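Side-chain contacts in endonuclease 2 (Arabidopsis thaliana, PDB 4CXP), which cleaves RNA and single-stranded DNA, and less readily double-stranded DNA, with the help of divalent metal ions, leaving 5'-phosphorylated products: residues A[162-165]-A[166-170]; A[233-236]-A[237-241]. All blocks are in the same frame, centred on the assembly; numbering follows the deposited sequence.

Contact 1 (A[162-165]-A[166-170]); sequences IETA and EADLY
The ring of Tyr-170 presents its edge to the backbone of Ala-165: CD2 of Tyr-170 comes to 3.4 Å from Ala-165 O, near the ring plane. The ring stands there because its CG lies beside its own backbone N (chi1 -63°), and that N is itself bound to the same oxygen. Ala-165 O is gripped twice, by Leu-169 N at 2.9 Å in the ordinary helical way and by Tyr-170 N at 3.0 Å. The second bond, nearly along the C=O axis, spans five residues, giving a wider pi-type turn at 166-169. Earlier turns keep the i to i+4 pattern, with Asp-168 N 2.9 Å from Thr-164 O at an N-H...O angle of 168°.

Elsewhere on the helix, Thr-164 and Asp-168 lie side by side, CG2 of Thr-164 being 4.0 Å from Asp-168 OD2; the threonine hydroxyl turns instead to Asn-160 O and Trp-146 NE1. The small methyl of Ala-165 suits a close approach, and Leu-169 CD1 lies 4.2 Å from Ala-165 CB.

The segments are the last turns of helix 153-169 with Tyr-170 just after it; residues 162-169 belong to the substrate-binding region. Ala-165 and Leu-169 pack on Phe-236 of helix 233-262, Tyr-170 lies against Met-177 and Ala-180 of helix 176-187 and bonds through its hydroxyl to Tyr-244, and Ile-162 and Glu-166 touch Glu-4 of helix 3-15.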
ATOM      1  N   ILE A 162      -1.118 -11.285   6.712  1.00  7.51           N
ATOM      2  CA  ILE A 162      -2.236 -10.579   7.320  1.00  7.60           C
ATOM      3  C   ILE A 162      -3.384 -11.538   7.665  1.00  8.05           C
ATOM      4  O   ILE A 162      -3.952 -11.460   8.751  1.00  8.67           O
ATOM      5  CB  ILE A 162      -2.714  -9.437   6.406  1.00  8.11           C
ATOM      6  CG1 ILE A 162      -1.629  -8.364   6.293  1.00  8.66           C
ATOM      7  CG2 ILE A 162      -4.011  -8.831   6.932  1.00  9.06           C
ATOM      8  CD1 ILE A 162      -1.884  -7.374   5.175  1.00  9.86           C
ATOM      9  N   GLU A 163      -3.717 -12.429   6.741  1.00  8.27           N
ATOM     10  CA  GLU A 163      -4.816 -13.361   6.970  1.00  9.41           C
ATOM     11  C   GLU A 163      -4.534 -14.281   8.145  1.00  8.47           C
ATOM     12  O   GLU A 163      -5.434 -14.590   8.931  1.00  9.18           O
ATOM     13  CB  GLU A 163      -5.075 -14.193   5.716  1.00 12.08           C
ATOM     14  CG  GLU A 163      -5.747 -13.475   4.577  1.00 16.43           C
ATOM     15  CD  GLU A 163      -5.663 -14.265   3.259  1.00 24.37           C
ATOM     16  OE1 GLU A 163      -4.919 -15.274   3.172  1.00 30.09           O
ATOM     17  OE2 GLU A 163      -6.303 -13.853   2.284  1.00 31.19           O
ATOM     18  N   THR A 164      -3.308 -14.770   8.249  1.00  8.78           N
ATOM     19  CA  THR A 164      -2.948 -15.663   9.334  1.00  9.06           C
ATOM     20  C   THR A 164      -2.984 -14.919  10.654  1.00  8.75           C
ATOM     21  O   THR A 164      -3.446 -15.448  11.667  1.00  9.54           O
ATOM     22  CB  THR A 164      -1.588 -16.310   9.052  1.00 10.13           C
ATOM     23  OG1 THR A 164      -1.675 -17.028   7.821  1.00 12.21           O
ATOM     24  CG2 THR A 164      -1.184 -17.236  10.160  1.00 11.19           C
ATOM     25  N   ALA A 165      -2.510 -13.674  10.668  1.00  8.02           N
ATOM     26  CA  ALA A 165      -2.612 -12.868  11.879  1.00  8.54           C
ATOM     27  C   ALA A 165      -4.076 -12.628  12.270  1.00  8.04           C
ATOM     28  O   ALA A 165      -4.445 -12.766  13.439  1.00  8.35           O
ATOM     29  CB  ALA A 165      -1.884 -11.556  11.719  1.00  8.93           C
ATOM     30  N   GLU A 166      -4.909 -12.283  11.292  1.00  8.27           N
ATOM     31  CA  GLU A 166      -6.320 -12.009  11.580  1.00  8.47           C
ATOM     32  C   GLU A 166      -6.978 -13.207  12.244  1.00  8.22           C
ATOM     33  O   GLU A 166      -7.750 -13.044  13.185  1.00  9.26           O
ATOM     34  CB  GLU A 166      -7.030 -11.619  10.300  1.00  9.81           C
ATOM     35  CG  GLU A 166      -8.512 -11.329  10.428  1.00 13.36           C
ATOM     36  CD  GLU A 166      -9.197 -11.089   9.072  0.50 15.47           C
ATOM     37  OE1 GLU A 166      -8.562 -11.330   8.022  0.50 20.64           O
ATOM     38  OE2 GLU A 166     -10.391 -10.701   9.040  0.70 23.04           O
ATOM     39  N   ALA A 167      -6.681 -14.401  11.747  1.00  8.38           N
ATOM     40  CA  ALA A 167      -7.244 -15.621  12.308  1.00  9.39           C
ATOM     41  C   ALA A 167      -6.620 -15.961  13.665  1.00  8.81           C
ATOM     42  O   ALA A 167      -7.319 -16.056  14.668  1.00 11.70           O
ATOM     43  CB  ALA A 167      -7.060 -16.776  11.328  1.00 11.10           C
ATOM     44  N   ASP A 168      -5.317 -16.178  13.697  1.00  8.97           N
ATOM     45  CA  ASP A 168      -4.673 -16.763  14.848  1.00  9.32           C
ATOM     46  C   ASP A 168      -4.503 -15.779  15.977  1.00  8.63           C
ATOM     47  O   ASP A 168      -4.633 -16.152  17.146  1.00 10.77           O
ATOM     48  CB  ASP A 168      -3.273 -17.324  14.530  1.00  9.85           C
ATOM     49  CG  ASP A 168      -3.249 -18.557  13.666  1.00 10.66           C
ATOM     50  OD1 ASP A 168      -4.266 -18.933  13.067  0.50  7.32           O
ATOM     51  OD2 ASP A 168      -2.125 -19.165  13.587  0.50  7.94           O
ATOM     52  N   LEU A 169      -4.118 -14.549  15.669  1.00  8.34           N
ATOM     53  CA  LEU A 169      -3.809 -13.561  16.701  1.00  8.33           C
ATOM     54  C   LEU A 169      -5.022 -12.723  17.074  1.00  7.92           C
ATOM     55  O   LEU A 169      -5.186 -12.366  18.237  1.00  9.35           O
ATOM     56  CB  LEU A 169      -2.646 -12.648  16.281  1.00  8.93           C
ATOM     57  CG  LEU A 169      -1.362 -13.372  15.912  1.00 10.00           C
ATOM     58  CD1 LEU A 169      -0.316 -12.362  15.490  1.00 11.39           C
ATOM     59  CD2 LEU A 169      -0.849 -14.238  17.046  1.00 12.23           C
ATOM     60  N   TYR A 170      -5.877 -12.414  16.099  1.00  7.66           N
ATOM     61  CA  TYR A 170      -7.008 -11.541  16.321  1.00  7.63           C
ATOM     62  C   TYR A 170      -8.337 -12.277  16.308  1.00  7.43           C
ATOM     63  O   TYR A 170      -9.394 -11.641  16.367  1.00  7.84           O
ATOM     64  CB  TYR A 170      -7.017 -10.337  15.349  1.00  8.14           C
ATOM     65  CG  TYR A 170      -5.800  -9.460  15.560  1.00  8.28           C
ATOM     66  CD1 TYR A 170      -5.784  -8.471  16.534  1.00  8.35           C
ATOM     67  CD2 TYR A 170      -4.649  -9.647  14.828  1.00  9.30           C
ATOM     68  CE1 TYR A 170      -4.657  -7.699  16.762  1.00  8.82           C
ATOM     69  CE2 TYR A 170      -3.527  -8.889  15.052  1.00  9.81           C
ATOM     70  CZ  TYR A 170      -3.518  -7.919  16.015  1.00  9.08           C
ATOM     71  OH  TYR A 170      -2.399  -7.158  16.220  1.00 10.53           O
TER

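Contact 2 (A[233-236]-A[237-241]); sequences DEYF and YSRLP
Tyr-235 and Arg-239, one helical turn apart, make the compact side of this contact. The guanidinium of Arg-239 lies flat on the tyrosine ring, the planes 24° apart, with NE 3.5 Å from CE2 of Tyr-235 toward the rim. Behind it, CD of Arg-239 sits over the ring centre in a CH-pi contact, 3.9 Å from the centroid. A bend at chi2 (58°) folds the chain over the ring. Arg-239 NH1 then donates in the guanidinium plane to Ser-238 OG at 2.8 Å, while that hydroxyl donates a hydrogen bond to Glu-234 O, also at 2.8 Å. Arg-239 NE bonds to Trp-220 O and Tyr-235 OH to Ala-221 O, so both polar ends reach helix 206-221.

Phe-236, also buried, turns its edge to the face of Tyr-237, CD2 above the ring centre and the planes at 66°; its CZ lies 4.1 Å from Leu-240 CD2. The looser, exposed part is the far end of the Tyr-237 ring, where Asp-233 runs alongside, its CG 3.7 Å from Tyr-237 CE2. There a water at the ring edge joins Asp-233 OD2 to Tyr-237 OH, while Asp-233 OD1 bonds to the hydroxyl of Tyr-147.

Replacing Arg-239 by a leucine would probably leave the Tyr-235 face without its flat cationic cover and Trp-220 O without this donor. Arginine suits the site, supplying both a stacking surface and N-H donors; stack and bonds are likely to stabilise its charge and fix its orientation.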
ATOM      1  N   ASP A 233       6.038 -20.238  11.442  1.00  9.96           N
ATOM      2  CA  ASP A 233       6.045 -19.325  12.586  1.00 10.21           C
ATOM      3  C   ASP A 233       7.264 -18.402  12.636  1.00  9.76           C
ATOM      4  O   ASP A 233       7.119 -17.220  12.930  1.00 10.15           O
ATOM      5  CB  ASP A 233       5.932 -20.076  13.918  1.00 10.97           C
ATOM      6  CG  ASP A 233       4.506 -20.420  14.318  1.00 12.33           C
ATOM      7  OD1 ASP A 233       3.549 -20.081  13.598  1.00 12.84           O
ATOM      8  OD2 ASP A 233       4.355 -21.028  15.402  1.00 14.54           O
ATOM      9  N   GLU A 234       8.471 -18.904  12.392  1.00 10.36           N
ATOM     10  CA  GLU A 234       9.644 -18.052  12.542  1.00 11.07           C
ATOM     11  C   GLU A 234       9.540 -16.838  11.612  1.00  9.65           C
ATOM     12  O   GLU A 234       9.781 -15.697  12.025  1.00 10.58           O
ATOM     13  CB  GLU A 234      10.923 -18.831  12.269  1.00 12.79           C
ATOM     14  CG  GLU A 234      12.192 -18.035  12.437  1.00 18.15           C
ATOM     15  CD  GLU A 234      13.412 -18.870  12.109  0.50 22.22           C
ATOM     16  OE1 GLU A 234      13.747 -18.990  10.913  0.50 27.54           O
ATOM     17  OE2 GLU A 234      14.020 -19.416  13.043  0.50 29.28           O
ATOM     18  N   TYR A 235       9.198 -17.080  10.361  1.00  9.50           N
ATOM     19  CA  TYR A 235       9.061 -15.997   9.392  1.00  9.13           C
ATOM     20  C   TYR A 235       7.877 -15.100   9.746  1.00  8.72           C
ATOM     21  O   TYR A 235       7.973 -13.884   9.695  1.00  8.88           O
ATOM     22  CB  TYR A 235       8.931 -16.571   7.984  1.00  9.48           C
ATOM     23  CG  TYR A 235       9.040 -15.549   6.867  1.00  8.99           C
ATOM     24  CD1 TYR A 235       7.936 -14.841   6.406  1.00  9.15           C
ATOM     25  CD2 TYR A 235      10.268 -15.289   6.264  1.00  9.74           C
ATOM     26  CE1 TYR A 235       8.047 -13.945   5.377  1.00  9.03           C
ATOM     27  CE2 TYR A 235      10.391 -14.376   5.229  1.00  9.43           C
ATOM     28  CZ  TYR A 235       9.268 -13.724   4.775  1.00  8.61           C
ATOM     29  OH  TYR A 235       9.317 -12.829   3.742  1.00  9.32           O
ATOM     30  N   PHE A 236       6.748 -15.708  10.080  1.00  8.50           N
ATOM     31  CA  PHE A 236       5.553 -14.987  10.449  1.00  8.26           C
ATOM     32  C   PHE A 236       5.807 -14.000  11.572  1.00  8.03           C
ATOM     33  O   PHE A 236       5.520 -12.811  11.438  1.00  8.31           O
ATOM     34  CB  PHE A 236       4.459 -15.992  10.819  1.00  8.56           C
ATOM     35  CG  PHE A 236       3.202 -15.358  11.350  1.00  8.54           C
ATOM     36  CD1 PHE A 236       2.344 -14.672  10.523  1.00  8.83           C
ATOM     37  CD2 PHE A 236       2.889 -15.445  12.693  1.00 10.60           C
ATOM     38  CE1 PHE A 236       1.179 -14.112  11.010  1.00  9.34           C
ATOM     39  CE2 PHE A 236       1.739 -14.886  13.193  1.00 12.17           C
ATOM     40  CZ  PHE A 236       0.875 -14.210  12.352  1.00 10.62           C
ATOM     41  N   TYR A 237       6.300 -14.473  12.711  1.00  8.91           N
ATOM     42  CA  TYR A 237       6.443 -13.594  13.863  1.00  9.31           C
ATOM     43  C   TYR A 237       7.498 -12.533  13.640  1.00  9.29           C
ATOM     44  O   TYR A 237       7.375 -11.423  14.135  1.00 10.48           O
ATOM     45  CB  TYR A 237       6.738 -14.389  15.134  1.00  9.70           C
ATOM     46  CG  TYR A 237       5.563 -15.177  15.639  1.00 10.11           C
ATOM     47  CD1 TYR A 237       4.428 -14.545  16.058  1.00 11.42           C
ATOM     48  CD2 TYR A 237       5.627 -16.555  15.729  1.00 11.76           C
ATOM     49  CE1 TYR A 237       3.358 -15.278  16.536  1.00 12.22           C
ATOM     50  CE2 TYR A 237       4.574 -17.293  16.209  1.00 13.31           C
ATOM     51  CZ  TYR A 237       3.431 -16.650  16.597  1.00 12.26           C
ATOM     52  OH  TYR A 237       2.362 -17.364  17.090  1.00 14.57           O
ATOM     53  N   SER A 238       8.542 -12.853  12.898  1.00  9.38           N
ATOM     54  CA  SER A 238       9.590 -11.881  12.681  1.00  9.92           C
ATOM     55  C   SER A 238       9.206 -10.812  11.662  1.00  8.98           C
ATOM     56  O   SER A 238       9.687  -9.700  11.769  1.00 10.36           O
ATOM     57  CB  SER A 238      10.898 -12.543  12.311  1.00 10.97           C
ATOM     58  OG  SER A 238      10.813 -13.267  11.132  1.00 11.42           O
ATOM     59  N   ARG A 239       8.351 -11.139  10.692  1.00  8.57           N
ATOM     60  CA  ARG A 239       7.946 -10.179   9.669  1.00  8.66           C
ATOM     61  C   ARG A 239       6.666  -9.441  10.011  1.00  8.86           C
ATOM     62  O   ARG A 239       6.397  -8.407   9.407  1.00  8.98           O
ATOM     63  CB  ARG A 239       7.835 -10.847   8.288  1.00  9.16           C
ATOM     64  CG  ARG A 239       9.148 -10.973   7.555  1.00  9.54           C
ATOM     65  CD  ARG A 239      10.231 -11.751   8.281  1.00  9.55           C
ATOM     66  NE  ARG A 239      11.390 -11.874   7.416  1.00 10.02           N
ATOM     67  CZ  ARG A 239      12.487 -12.523   7.728  1.00 12.88           C
ATOM     68  NH1 ARG A 239      12.612 -13.053   8.932  1.00 16.91           N
ATOM     69  NH2 ARG A 239      13.445 -12.612   6.833  1.00 16.74           N
ATOM     70  N   LEU A 240       5.890  -9.914  10.967  1.00 10.72           N
ATOM     71  CA  LEU A 240       4.660  -9.240  11.271  1.00 11.26           C
ATOM     72  C   LEU A 240       4.867  -7.777  11.695  1.00 10.52           C
ATOM     73  O   LEU A 240       4.102  -6.927  11.246  1.00 10.31           O
ATOM     74  CB  LEU A 240       3.852 -10.051  12.267  1.00 13.68           C
ATOM     75  CG  LEU A 240       2.427  -9.559  12.533  1.00 12.56           C
ATOM     76  CD1 LEU A 240       1.526  -9.512  11.312  1.00 13.01           C
ATOM     77  CD2 LEU A 240       1.823 -10.463  13.596  1.00 14.13           C
ATOM     78  N   PRO A 241       5.903  -7.442  12.499  1.00 10.46           N
ATOM     79  CA  PRO A 241       6.051  -6.032  12.849  1.00 10.52           C
ATOM     80  C   PRO A 241       6.264  -5.114  11.663  1.00  8.26           C
ATOM     81  O   PRO A 241       5.804  -3.979  11.683  1.00  7.49           O
ATOM     82  CB  PRO A 241       7.241  -6.016  13.817  1.00 11.93           C
ATOM     83  CG  PRO A 241       7.251  -7.378  14.411  1.00 13.57           C
ATOM     84  CD  PRO A 241       6.817  -8.283  13.285  1.00 12.03           C
TER
HETATM   85  O   HOH W   1       2.763 -19.978  17.395  1.00 17.36           O

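In the fold
From the N terminus, the chain reaches contact 1 at the end of helix 153-169, passes through helices 176-187, 190-197 and 206-221 and the short strand 230-231, and then enters contact 2 at the start of helix 233-262. Each contact closes only a helical turn, and the two follow in series without nesting or crossing. Their centres are 12 Å apart, yet their apolar faces meet: Leu-169 CD1 lies 3.4 Å from Leu-240 CD2 and 3.8 Å from Phe-236 CZ, and Ala-165 CB rests near Leu-240 CD1. Together they join the end of one helix to the beginning of the other, both inside the S1/P1 nuclease domain.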